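Local coordinates for protein peptidoglycan glycosyltransferase (Burkholderia ambifaria, PDB 5UY7) that belongs to the penicillin-binding proteins, pairing a dimerisation domain with a C-terminal domain related in fold to the beta-lactamases, at residues Gly269-Val277 with Ile321-Ala329; Lys476-Met484 with Phe507-Phe516. One frame throughout, in Å; residues are numbered along the deposited sequence.

Interaction 1 (Gly269-Val277 with Ile321-Ala329); sequences GSIMKPFTV and IQKSSNIGA. With SO4 (sulfate ion), chain B.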
ATOM      1  N   GLY A 269      -9.000  -0.848  -1.682  1.00 20.01           N
ATOM      2  CA  GLY A 269      -9.006  -2.162  -2.307  1.00 19.26           C
ATOM      3  C   GLY A 269      -7.879  -3.053  -1.813  1.00 18.60           C
ATOM      4  O   GLY A 269      -7.497  -3.024  -0.638  1.00 18.17           O
ATOM      5  N   SER A 270      -7.296  -3.821  -2.742  1.00 16.29           N
ATOM      6  CA  SER A 270      -6.333  -4.861  -2.374  1.00 16.82           C
ATOM      7  C   SER A 270      -5.106  -4.322  -1.651  1.00 19.29           C
ATOM      8  O   SER A 270      -4.383  -5.101  -1.020  1.00 16.72           O
ATOM      9  CB  SER A 270      -5.888  -5.635  -3.616  1.00 17.26           C
ATOM     10  OG  SER A 270      -6.989  -6.311  -4.196  1.00 18.74           O
ATOM     11  N   ILE A 271      -4.854  -3.013  -1.717  1.00 15.50           N
ATOM     12  CA  ILE A 271      -3.733  -2.424  -0.986  1.00 14.10           C
ATOM     13  C   ILE A 271      -3.864  -2.639   0.516  1.00 15.58           C
ATOM     14  O   ILE A 271      -2.856  -2.607   1.237  1.00 15.61           O
ATOM     15  CB  ILE A 271      -3.637  -0.930  -1.370  1.00 15.55           C
ATOM     16  CG1 ILE A 271      -3.200  -0.820  -2.833  1.00 15.87           C
ATOM     17  CG2 ILE A 271      -2.688  -0.167  -0.456  1.00 17.67           C
ATOM     18  CD1 ILE A 271      -3.447   0.566  -3.446  1.00 17.40           C
ATOM     19  N   MET A 272      -5.074  -2.903   1.006  1.00 15.37           N
ATOM     20  CA  MET A 272      -5.237  -3.144   2.436  1.00 15.23           C
ATOM     21  C   MET A 272      -4.953  -4.580   2.848  1.00 16.91           C
ATOM     22  O   MET A 272      -4.833  -4.832   4.051  1.00 16.27           O
ATOM     23  CB  MET A 272      -6.652  -2.795   2.891  1.00 17.17           C
ATOM     24  CG  MET A 272      -6.990  -1.323   2.780  1.00 18.67           C
ATOM     25  SD  MET A 272      -5.812  -0.225   3.591  1.00 20.31           S
ATOM     26  CE  MET A 272      -6.008  -0.756   5.295  1.00 22.74           C
ATOM     27  N   LYS A 273      -4.877  -5.520   1.904  1.00 14.21           N
ATOM     28  CA  LYS A 273      -4.733  -6.921   2.293  1.00 13.74           C
ATOM     29  C   LYS A 273      -3.496  -7.162   3.154  1.00 14.06           C
ATOM     30  O   LYS A 273      -3.591  -7.952   4.115  1.00 15.08           O
ATOM     31  CB  LYS A 273      -4.745  -7.807   1.038  1.00 14.19           C
ATOM     32  CG  LYS A 273      -6.120  -7.853   0.386  1.00 13.37           C
ATOM     33  CD  LYS A 273      -6.118  -8.435  -1.040  1.00 16.79           C
ATOM     34  CE  LYS A 273      -7.547  -8.518  -1.538  1.00 16.26           C
ATOM     35  NZ  LYS A 273      -7.681  -8.760  -3.027  1.00 18.60           N
ATOM     36  N   PRO A 274      -2.347  -6.521   2.912  1.00 14.27           N
ATOM     37  CA  PRO A 274      -1.204  -6.734   3.811  1.00 13.66           C
ATOM     38  C   PRO A 274      -1.459  -6.295   5.240  1.00 14.87           C
ATOM     39  O   PRO A 274      -0.825  -6.841   6.147  1.00 15.69           O
ATOM     40  CB  PRO A 274      -0.092  -5.903   3.163  1.00 13.77           C
ATOM     41  CG  PRO A 274      -0.444  -5.930   1.722  1.00 13.83           C
ATOM     42  CD  PRO A 274      -1.925  -5.790   1.696  1.00 14.60           C
ATOM     43  N   PHE A 275      -2.346  -5.321   5.472  1.00 15.68           N
ATOM     44  CA  PHE A 275      -2.603  -4.897   6.847  1.00 13.85           C
ATOM     45  C   PHE A 275      -3.524  -5.870   7.562  1.00 14.63           C
ATOM     46  O   PHE A 275      -3.366  -6.107   8.763  1.00 16.53           O
ATOM     47  CB  PHE A 275      -3.184  -3.478   6.879  1.00 14.82           C
ATOM     48  CG  PHE A 275      -2.201  -2.439   6.430  1.00 16.59           C
ATOM     49  CD1 PHE A 275      -1.111  -2.119   7.222  1.00 16.72           C
ATOM     50  CD2 PHE A 275      -2.340  -1.815   5.198  1.00 19.61           C
ATOM     51  CE1 PHE A 275      -0.170  -1.185   6.802  1.00 16.71           C
ATOM     52  CE2 PHE A 275      -1.403  -0.877   4.772  1.00 17.78           C
ATOM     53  CZ  PHE A 275      -0.318  -0.563   5.581  1.00 18.68           C
ATOM     54  N   THR A 276      -4.499  -6.431   6.844  1.00 14.84           N
ATOM     55  CA  THR A 276      -5.308  -7.508   7.408  1.00 14.72           C
ATOM     56  C   THR A 276      -4.419  -8.640   7.899  1.00 16.05           C
ATOM     57  O   THR A 276      -4.569  -9.129   9.029  1.00 15.92           O
ATOM     58  CB  THR A 276      -6.282  -8.028   6.351  1.00 15.78           C
ATOM     59  OG1 THR A 276      -7.157  -6.965   5.951  1.00 16.84           O
ATOM     60  CG2 THR A 276      -7.118  -9.175   6.904  1.00 17.70           C
ATOM     61  N   VAL A 277      -3.466  -9.047   7.055  1.00 14.86           N
ATOM     62  CA  VAL A 277      -2.563 -10.135   7.394  1.00 14.21           C
ATOM     63  C   VAL A 277      -1.605  -9.703   8.494  1.00 15.76           C
ATOM     64  O   VAL A 277      -1.368 -10.455   9.450  1.00 15.22           O
ATOM     65  CB  VAL A 277      -1.820 -10.608   6.132  1.00 13.70           C
ATOM     66  CG1 VAL A 277      -0.618 -11.466   6.505  1.00 17.27           C
ATOM     67  CG2 VAL A 277      -2.775 -11.369   5.227  1.00 15.60           C
ATOM     68  N   ILE A 321      -1.636 -13.329   0.399  1.00 18.08           N
ATOM     69  CA  ILE A 321      -1.082 -12.079  -0.111  1.00 18.65           C
ATOM     70  C   ILE A 321      -0.601 -12.252  -1.546  1.00 19.13           C
ATOM     71  O   ILE A 321      -0.902 -11.432  -2.418  1.00 17.52           O
ATOM     72  CB  ILE A 321       0.048 -11.578   0.810  1.00 16.80           C
ATOM     73  CG1 ILE A 321      -0.525 -11.175   2.169  1.00 15.94           C
ATOM     74  CG2 ILE A 321       0.784 -10.409   0.165  1.00 17.21           C
ATOM     75  CD1 ILE A 321      -1.582 -10.065   2.080  1.00 19.48           C
ATOM     76  N   GLN A 322       0.142 -13.335  -1.812  1.00 16.45           N
ATOM     77  CA  GLN A 322       0.662 -13.597  -3.154  1.00 16.67           C
ATOM     78  C   GLN A 322      -0.436 -13.574  -4.217  1.00 17.57           C
ATOM     79  O   GLN A 322      -0.257 -12.996  -5.298  1.00 18.15           O
ATOM     80  CB  GLN A 322       1.375 -14.953  -3.158  1.00 15.02           C
ATOM     81  CG  GLN A 322       1.980 -15.360  -4.488  1.00 17.83           C
ATOM     82  CD  GLN A 322       2.286 -16.837  -4.509  1.00 25.51           C
ATOM     83  OE1 GLN A 322       1.503 -17.640  -3.995  1.00 29.04           O
ATOM     84  NE2 GLN A 322       3.432 -17.208  -5.070  1.00 23.20           N
ATOM     85  N   LYS A 323      -1.571 -14.213  -3.937  1.00 17.72           N
ATOM     86  CA  LYS A 323      -2.652 -14.361  -4.908  1.00 16.23           C
ATOM     87  C   LYS A 323      -3.705 -13.265  -4.803  1.00 17.53           C
ATOM     88  O   LYS A 323      -4.646 -13.245  -5.613  1.00 20.77           O
ATOM     89  CB  LYS A 323      -3.314 -15.734  -4.729  1.00 18.32           C
ATOM     90  CG  LYS A 323      -2.353 -16.915  -4.919  1.00 20.30           C
ATOM     91  CD  LYS A 323      -1.773 -16.954  -6.329  1.00 23.67           C
ATOM     92  CE  LYS A 323      -0.929 -18.207  -6.529  1.00 23.05           C
ATOM     93  NZ  LYS A 323      -0.337 -18.257  -7.891  1.00 24.14           N
ATOM     94  N   SER A 324      -3.567 -12.360  -3.833  1.00 16.31           N
ATOM     95  CA  SER A 324      -4.501 -11.251  -3.639  1.00 19.03           C
ATOM     96  C   SER A 324      -5.926 -11.762  -3.441  1.00 16.42           C
ATOM     97  O   SER A 324      -6.882 -11.230  -4.000  1.00 18.96           O
ATOM     98  CB  SER A 324      -4.437 -10.262  -4.807  1.00 22.79           C
ATOM     99  OG  SER A 324      -4.988  -9.009  -4.427  1.00 20.14           O
ATOM    100  N   SER A 325      -6.063 -12.787  -2.597  1.00 17.21           N
ATOM    101  CA  SER A 325      -7.347 -13.456  -2.409  1.00 17.00           C
ATOM    102  C   SER A 325      -8.259 -12.635  -1.495  1.00 17.50           C
ATOM    103  O   SER A 325      -7.904 -12.358  -0.343  1.00 17.18           O
ATOM    104  CB  SER A 325      -7.105 -14.850  -1.820  1.00 17.57           C
ATOM    105  OG  SER A 325      -8.324 -15.482  -1.450  1.00 19.22           O
ATOM    106  N   ASN A 326      -9.434 -12.243  -2.006  1.00 18.72           N
ATOM    107  CA  ASN A 326     -10.460 -11.636  -1.156  1.00 17.95           C
ATOM    108  C   ASN A 326     -10.980 -12.620  -0.123  1.00 19.03           C
ATOM    109  O   ASN A 326     -11.238 -12.244   1.028  1.00 18.78           O
ATOM    110  CB  ASN A 326     -11.646 -11.162  -1.995  1.00 17.85           C
ATOM    111  CG  ASN A 326     -11.340  -9.933  -2.802  1.00 24.80           C
ATOM    112  OD1 ASN A 326     -10.309  -9.295  -2.611  1.00 20.48           O
ATOM    113  ND2 ASN A 326     -12.252  -9.576  -3.705  1.00 28.96           N
ATOM    114  N   ILE A 327     -11.199 -13.869  -0.536  1.00 17.13           N
ATOM    115  CA  ILE A 327     -11.720 -14.878   0.384  1.00 17.29           C
ATOM    116  C   ILE A 327     -10.715 -15.154   1.494  1.00 18.73           C
ATOM    117  O   ILE A 327     -11.083 -15.277   2.672  1.00 18.86           O
ATOM    118  CB  ILE A 327     -12.086 -16.154  -0.392  1.00 18.26           C
ATOM    119  CG1 ILE A 327     -13.231 -15.841  -1.354  1.00 19.86           C
ATOM    120  CG2 ILE A 327     -12.487 -17.278   0.569  1.00 22.77           C
ATOM    121  CD1 ILE A 327     -13.467 -16.912  -2.370  1.00 23.72           C
ATOM    122  N   GLY A 328      -9.432 -15.260   1.141  1.00 16.54           N
ATOM    123  CA  GLY A 328      -8.418 -15.478   2.160  1.00 17.16           C
ATOM    124  C   GLY A 328      -8.319 -14.317   3.128  1.00 16.80           C
ATOM    125  O   GLY A 328      -8.174 -14.512   4.340  1.00 18.39           O
ATOM    126  N   ALA A 329      -8.379 -13.087   2.606  1.00 15.41           N
ATOM    127  CA  ALA A 329      -8.372 -11.921   3.485  1.00 16.72           C
ATOM    128  C   ALA A 329      -9.569 -11.944   4.424  1.00 17.95           C
ATOM    129  O   ALA A 329      -9.440 -11.648   5.620  1.00 19.26           O
ATOM    130  CB  ALA A 329      -8.368 -10.637   2.645  1.00 16.00           C
TER
HETATM  131  S   SO4 B 701      -6.468  -5.459  -7.867  1.00 36.53           S
HETATM  132  O1  SO4 B 701      -5.505  -4.363  -8.012  1.00 39.48           O
HETATM  133  O2  SO4 B 701      -5.794  -6.737  -8.059  1.00 40.28           O
HETATM  134  O3  SO4 B 701      -7.506  -5.295  -8.882  1.00 46.73           O
HETATM  135  O4  SO4 B 701      -7.111  -5.463  -6.559  1.00 36.34           O
HETATM  136  O   HOH W   1      -9.759  -6.213  -2.961  1.00 23.11           O
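The short 3-10 turn and following helical turn of Gly269-Val277 run beside the bend between two helices in Ile321-Ala329, bringing the CA atoms of Lys273 and Ala329 to 6.3 Å and setting Ser270 opposite Ser324. Lys273 carries the contact. Its chain leaves beside the backbone N (chi1 -70°) and stays extended, passing the Ala329 methyl, where a small residue leaves room for it. At the far end NZ donates to Asn326 OD1 at 2.7 Å, opening 153° at the oxygen and tilted out of the carbonyl plane. It also reaches Ser324 O at 2.8 Å, coming from above the carbonyl plane. Two hydroxyls complete the grip: Ser324 OG lies 3.0 Å from NZ, and Ser270 OG, one helical turn back, 2.8 Å from the same atom. Ser324 OG has a further hydrogen-bond partner in Lys461. A water donates to both Ser270 OG and Asn326 OD1, while Ser270 OG donates to sulfate O4 at 2.5 Å. The bend itself is fixed by a Schellman motif at Ser324, whose positive phi ends one helix, and by Ser325, which N-caps the next through Gly328 N and also bonds to Asp308. Next to the Lys273 backbone, branched Ile321 fills the apolar side: its CD1 meets Val277 CG2 at 3.6 Å and also touches Pro274. Serine and lysine three apart at a helix start, a Ser-x-Asn at the bend between the facing helices and a nearby Lys-Ser-Gly are consistent with the active-site SxxK, SxN and KSG motifs of penicillin-binding proteins.

Interaction 2 (Lys476-Met484 with Phe507-Phe516); sequences KYRASFVGM and FGGQVSGPVF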
ATOM      1  N   LYS A 476     -14.759   3.600 -15.709  1.00 53.57           N
ATOM      2  CA  LYS A 476     -13.949   4.565 -14.973  1.00 34.15           C
ATOM      3  C   LYS A 476     -13.454   3.950 -13.671  1.00 35.94           C
ATOM      4  O   LYS A 476     -14.247   3.450 -12.867  1.00 40.42           O
ATOM      5  CB  LYS A 476     -14.746   5.835 -14.677  1.00 42.37           C
ATOM      6  N   TYR A 477     -12.145   4.002 -13.459  1.00 33.56           N
ATOM      7  CA  TYR A 477     -11.561   3.467 -12.239  1.00 30.65           C
ATOM      8  C   TYR A 477     -10.233   4.161 -11.974  1.00 31.13           C
ATOM      9  O   TYR A 477      -9.731   4.931 -12.792  1.00 29.71           O
ATOM     10  CB  TYR A 477     -11.372   1.948 -12.323  1.00 33.81           C
ATOM     11  CG  TYR A 477     -10.276   1.498 -13.259  1.00 34.15           C
ATOM     12  CD1 TYR A 477     -10.508   1.378 -14.624  1.00 40.70           C
ATOM     13  CD2 TYR A 477      -9.013   1.179 -12.778  1.00 40.20           C
ATOM     14  CE1 TYR A 477      -9.502   0.965 -15.485  1.00 43.69           C
ATOM     15  CE2 TYR A 477      -8.006   0.763 -13.627  1.00 41.14           C
ATOM     16  CZ  TYR A 477      -8.256   0.659 -14.977  1.00 41.39           C
ATOM     17  OH  TYR A 477      -7.255   0.243 -15.822  1.00 52.16           O
ATOM     18  N   ARG A 478      -9.670   3.873 -10.810  1.00 25.85           N
ATOM     19  CA  ARG A 478      -8.385   4.411 -10.396  1.00 24.09           C
ATOM     20  C   ARG A 478      -7.464   3.247 -10.067  1.00 23.10           C
ATOM     21  O   ARG A 478      -7.839   2.355  -9.302  1.00 24.06           O
ATOM     22  CB  ARG A 478      -8.546   5.332  -9.190  1.00 23.22           C
ATOM     23  CG  ARG A 478      -7.245   5.758  -8.561  1.00 25.14           C
ATOM     24  CD  ARG A 478      -7.476   6.227  -7.131  1.00 29.45           C
ATOM     25  NE  ARG A 478      -8.140   7.520  -7.102  1.00 37.77           N
ATOM     26  CZ  ARG A 478      -7.494   8.680  -7.060  1.00 35.46           C
ATOM     27  NH1 ARG A 478      -6.164   8.697  -7.033  1.00 34.16           N
ATOM     28  NH2 ARG A 478      -8.175   9.818  -7.039  1.00 38.34           N
ATOM     29  N   ALA A 479      -6.276   3.241 -10.669  1.00 20.99           N
ATOM     30  CA  ALA A 479      -5.301   2.177 -10.485  1.00 21.95           C
ATOM     31  C   ALA A 479      -4.181   2.702  -9.601  1.00 20.76           C
ATOM     32  O   ALA A 479      -3.482   3.648  -9.981  1.00 20.61           O
ATOM     33  CB  ALA A 479      -4.753   1.696 -11.831  1.00 23.26           C
ATOM     34  N   SER A 480      -4.021   2.106  -8.417  1.00 20.71           N
ATOM     35  CA  SER A 480      -2.988   2.542  -7.487  1.00 17.66           C
ATOM     36  C   SER A 480      -2.049   1.396  -7.136  1.00 18.09           C
ATOM     37  O   SER A 480      -2.396   0.220  -7.257  1.00 18.85           O
ATOM     38  CB  SER A 480      -3.607   3.119  -6.204  1.00 20.28           C
ATOM     39  OG  SER A 480      -4.510   4.173  -6.526  1.00 20.40           O
ATOM     40  N   PHE A 481      -0.836   1.756  -6.718  1.00 16.27           N
ATOM     41  CA  PHE A 481       0.128   0.773  -6.236  1.00 15.03           C
ATOM     42  C   PHE A 481       0.972   1.404  -5.139  1.00 17.43           C
ATOM     43  O   PHE A 481       1.422   2.540  -5.288  1.00 15.94           O
ATOM     44  CB  PHE A 481       1.035   0.285  -7.377  1.00 17.64           C
ATOM     45  CG  PHE A 481       1.875  -0.910  -7.015  1.00 15.17           C
ATOM     46  CD1 PHE A 481       3.072  -0.753  -6.318  1.00 15.44           C
ATOM     47  CD2 PHE A 481       1.476  -2.190  -7.382  1.00 19.14           C
ATOM     48  CE1 PHE A 481       3.837  -1.859  -5.973  1.00 14.87           C
ATOM     49  CE2 PHE A 481       2.239  -3.295  -7.040  1.00 16.87           C
ATOM     50  CZ  PHE A 481       3.423  -3.127  -6.343  1.00 16.90           C
ATOM     51  N   VAL A 482       1.206   0.674  -4.044  1.00 14.61           N
ATOM     52  CA  VAL A 482       2.118   1.148  -3.005  1.00 14.14           C
ATOM     53  C   VAL A 482       3.123   0.046  -2.697  1.00 14.93           C
ATOM     54  O   VAL A 482       2.740  -1.108  -2.479  1.00 16.26           O
ATOM     55  CB  VAL A 482       1.374   1.574  -1.726  1.00 16.69           C
ATOM     56  CG1 VAL A 482       2.354   2.230  -0.759  1.00 16.74           C
ATOM     57  CG2 VAL A 482       0.225   2.537  -2.069  1.00 15.46           C
ATOM     58  N   GLY A 483       4.401   0.402  -2.660  1.00 14.41           N
ATOM     59  CA  GLY A 483       5.421  -0.595  -2.412  1.00 14.95           C
ATOM     60  C   GLY A 483       6.659   0.022  -1.804  1.00 15.12           C
ATOM     61  O   GLY A 483       6.667   1.192  -1.430  1.00 13.46           O
ATOM     62  N   MET A 484       7.712  -0.792  -1.686  1.00 13.14           N
ATOM     63  CA  MET A 484       8.920  -0.351  -0.989  1.00 14.92           C
ATOM     64  C   MET A 484      10.120  -1.068  -1.591  1.00 13.48           C
ATOM     65  O   MET A 484       9.978  -2.115  -2.223  1.00 15.10           O
ATOM     66  CB  MET A 484       8.802  -0.622   0.517  1.00 11.25           C
ATOM     67  CG  MET A 484       8.637  -2.126   0.845  1.00 13.07           C
ATOM     68  SD  MET A 484       8.064  -2.466   2.528  1.00 14.86           S
ATOM     69  CE  MET A 484       6.357  -1.892   2.386  1.00 15.34           C
ATOM     70  N   PHE A 507      -4.807  -3.274 -17.571  1.00 59.42           N
ATOM     71  CA  PHE A 507      -5.738  -2.929 -16.502  1.00 57.05           C
ATOM     72  C   PHE A 507      -5.067  -2.941 -15.132  1.00 52.48           C
ATOM     73  O   PHE A 507      -4.233  -3.802 -14.852  1.00 53.11           O
ATOM     74  CB  PHE A 507      -6.928  -3.893 -16.498  1.00 63.01           C
ATOM     75  CG  PHE A 507      -7.922  -3.624 -15.400  1.00 65.00           C
ATOM     76  CD1 PHE A 507      -8.966  -2.736 -15.601  1.00 65.63           C
ATOM     77  CD2 PHE A 507      -7.812  -4.257 -14.171  1.00 67.15           C
ATOM     78  CE1 PHE A 507      -9.882  -2.483 -14.597  1.00 64.27           C
ATOM     79  CE2 PHE A 507      -8.723  -4.006 -13.163  1.00 68.22           C
ATOM     80  CZ  PHE A 507      -9.760  -3.119 -13.378  1.00 67.60           C
ATOM     81  N   GLY A 508      -5.447  -1.982 -14.287  1.00 51.69           N
ATOM     82  CA  GLY A 508      -5.061  -1.970 -12.887  1.00 46.80           C
ATOM     83  C   GLY A 508      -3.573  -2.062 -12.632  1.00 44.64           C
ATOM     84  O   GLY A 508      -2.822  -1.132 -12.943  1.00 34.73           O
ATOM     85  N   GLY A 509      -3.133  -3.187 -12.061  1.00 44.56           N
ATOM     86  CA  GLY A 509      -1.717  -3.382 -11.804  1.00 42.74           C
ATOM     87  C   GLY A 509      -0.847  -3.234 -13.034  1.00 43.94           C
ATOM     88  O   GLY A 509       0.335  -2.895 -12.911  1.00 35.87           O
ATOM     89  N   GLN A 510      -1.409  -3.481 -14.222  1.00 37.82           N
ATOM     90  CA  GLN A 510      -0.688  -3.256 -15.470  1.00 34.14           C
ATOM     91  C   GLN A 510      -0.528  -1.772 -15.784  1.00 36.56           C
ATOM     92  O   GLN A 510       0.303  -1.412 -16.628  1.00 38.03           O
ATOM     93  CB  GLN A 510      -1.409  -3.964 -16.618  1.00 41.83           C
ATOM     94  CG  GLN A 510      -1.435  -5.479 -16.481  1.00 48.22           C
ATOM     95  CD  GLN A 510      -2.365  -6.144 -17.482  1.00 56.58           C
ATOM     96  OE1 GLN A 510      -3.500  -5.701 -17.686  1.00 55.84           O
ATOM     97  NE2 GLN A 510      -1.887  -7.211 -18.114  1.00 57.93           N
ATOM     98  N   VAL A 511      -1.310  -0.914 -15.138  1.00 28.38           N
ATOM     99  CA  VAL A 511      -1.192   0.532 -15.281  1.00 23.89           C
ATOM    100  C   VAL A 511      -0.348   1.128 -14.163  1.00 25.04           C
ATOM    101  O   VAL A 511       0.616   1.849 -14.422  1.00 24.40           O
ATOM    102  CB  VAL A 511      -2.598   1.173 -15.333  1.00 25.33           C
ATOM    103  CG1 VAL A 511      -2.509   2.694 -15.299  1.00 26.69           C
ATOM    104  CG2 VAL A 511      -3.350   0.688 -16.569  1.00 29.33           C
ATOM    105  N   SER A 512      -0.673   0.797 -12.907  1.00 21.95           N
ATOM    106  CA  SER A 512       0.027   1.375 -11.763  1.00 20.71           C
ATOM    107  C   SER A 512       1.392   0.734 -11.535  1.00 19.44           C
ATOM    108  O   SER A 512       2.340   1.416 -11.134  1.00 18.41           O
ATOM    109  CB  SER A 512      -0.821   1.221 -10.496  1.00 22.07           C
ATOM    110  OG  SER A 512      -1.110  -0.154 -10.244  1.00 26.17           O
ATOM    111  N   GLY A 513       1.500  -0.573 -11.751  1.00 19.73           N
ATOM    112  CA  GLY A 513       2.709  -1.304 -11.444  1.00 18.90           C
ATOM    113  C   GLY A 513       3.951  -0.783 -12.143  1.00 18.21           C
ATOM    114  O   GLY A 513       4.993  -0.561 -11.517  1.00 17.87           O
ATOM    115  N   PRO A 514       3.878  -0.588 -13.461  1.00 19.08           N
ATOM    116  CA  PRO A 514       5.062  -0.084 -14.172  1.00 19.50           C
ATOM    117  C   PRO A 514       5.489   1.301 -13.733  1.00 20.52           C
ATOM    118  O   PRO A 514       6.676   1.626 -13.840  1.00 20.35           O
ATOM    119  CB  PRO A 514       4.617  -0.098 -15.639  1.00 22.77           C
ATOM    120  CG  PRO A 514       3.590  -1.191 -15.682  1.00 22.10           C
ATOM    121  CD  PRO A 514       2.839  -1.044 -14.403  1.00 21.47           C
ATOM    122  N   VAL A 515       4.556   2.134 -13.258  1.00 20.07           N
ATOM    123  CA  VAL A 515       4.936   3.444 -12.739  1.00 19.14           C
ATOM    124  C   VAL A 515       5.696   3.291 -11.430  1.00 16.77           C
ATOM    125  O   VAL A 515       6.727   3.935 -11.206  1.00 17.20           O
ATOM    126  CB  VAL A 515       3.698   4.338 -12.556  1.00 20.98           C
ATOM    127  CG1 VAL A 515       4.149   5.765 -12.217  1.00 21.84           C
ATOM    128  CG2 VAL A 515       2.831   4.314 -13.793  1.00 22.34           C
ATOM    129  N   PHE A 516       5.172   2.462 -10.520  1.00 16.19           N
ATOM    130  CA  PHE A 516       5.920   2.135  -9.312  1.00 15.36           C
ATOM    131  C   PHE A 516       7.312   1.622  -9.664  1.00 17.01           C
ATOM    132  O   PHE A 516       8.324   2.062  -9.096  1.00 14.80           O
ATOM    133  CB  PHE A 516       5.170   1.086  -8.477  1.00 15.69           C
ATOM    134  CG  PHE A 516       6.045   0.413  -7.446  1.00 15.13           C
ATOM    135  CD1 PHE A 516       6.213   0.979  -6.186  1.00 15.21           C
ATOM    136  CD2 PHE A 516       6.733  -0.764  -7.748  1.00 15.15           C
ATOM    137  CE1 PHE A 516       7.027   0.388  -5.243  1.00 15.39           C
ATOM    138  CE2 PHE A 516       7.566  -1.363  -6.800  1.00 16.74           C
ATOM    139  CZ  PHE A 516       7.703  -0.790  -5.549  1.00 17.60           C
TER
HETATM  140  O   HOH W   2      -3.798  -1.020  -9.793  1.00 30.92           O
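Phe481 and Phe516 meet towards one end of the contact, their ring centroids 4.6 Å apart and their planes turned 44° from each other. Phe481 comes in corner first: its CE1 stands 3.4 Å above the middle of the Phe516 ring. The CG of Phe481 is anti to its backbone N (chi1 -169°), which leans the ring toward Gly483. There the strand carries no side chain, and Phe516 CE1 settles 3.4 Å from Gly483 CA, so the ring can come right up to the backbone, with Met484 N at its edge. At the other end, Tyr477 OH accepts a nearly straight hydrogen bond from Gly508 N at 3.3 Å. The Phe507 ring lies obliquely over one face of the tyrosine, reaching it with CD1 and CE1, although Phe507 is poorly ordered. Midway, small Ala479 lets the helix start come close, its CB being 4.1 Å from Val511 CB and also near Gly508 O. Ser512 faces the same strand; a water bonded to its OG donates to Ser480 O at 3.2 Å, adding a water bridge between helix and strand. Behind this shell, Gly508 is the N-cap residue, with a positive phi that glycine adopts easily, and its O accepts from both Val511 N and Ser512 N. Gln510 OE1 takes the Phe507 N-H at 2.8 Å, closing the turn ahead of the helix. The short strand and helix segments run 38° apart, 6.7 Å at closest approach. The strand lies between strands 459-466 and 492-499 of the antiparallel sheet; Phe516 and Val511 also rest on Val494 and Val498. Val482 and Met484 point to the other face, against helix 390-401.

In the fold
The two contacts have centres 16 Å apart and follow one another along the chain, both in the penicillin-binding domain. They meet through Ile271, whose CD1 lies 3.8 Å from Ser480 CB, so the 3-10 turn of interaction 1 packs on the sheet face turned away from the helix of interaction 2. Strand 459-466 is their shared neighbour: Lys461 bonds to Ser324, Ser462 touches Phe481, and Thr464 touches Phe507. The sulfate, probably from the crystallisation liquor, is bound by Ser270 and Ser462, with the Phe507 side chain about 5 Å away. Interaction 1 thus holds the putative active-site cluster, and interaction 2 packs a helix on strand 477-485, the neighbour of strand 459-466.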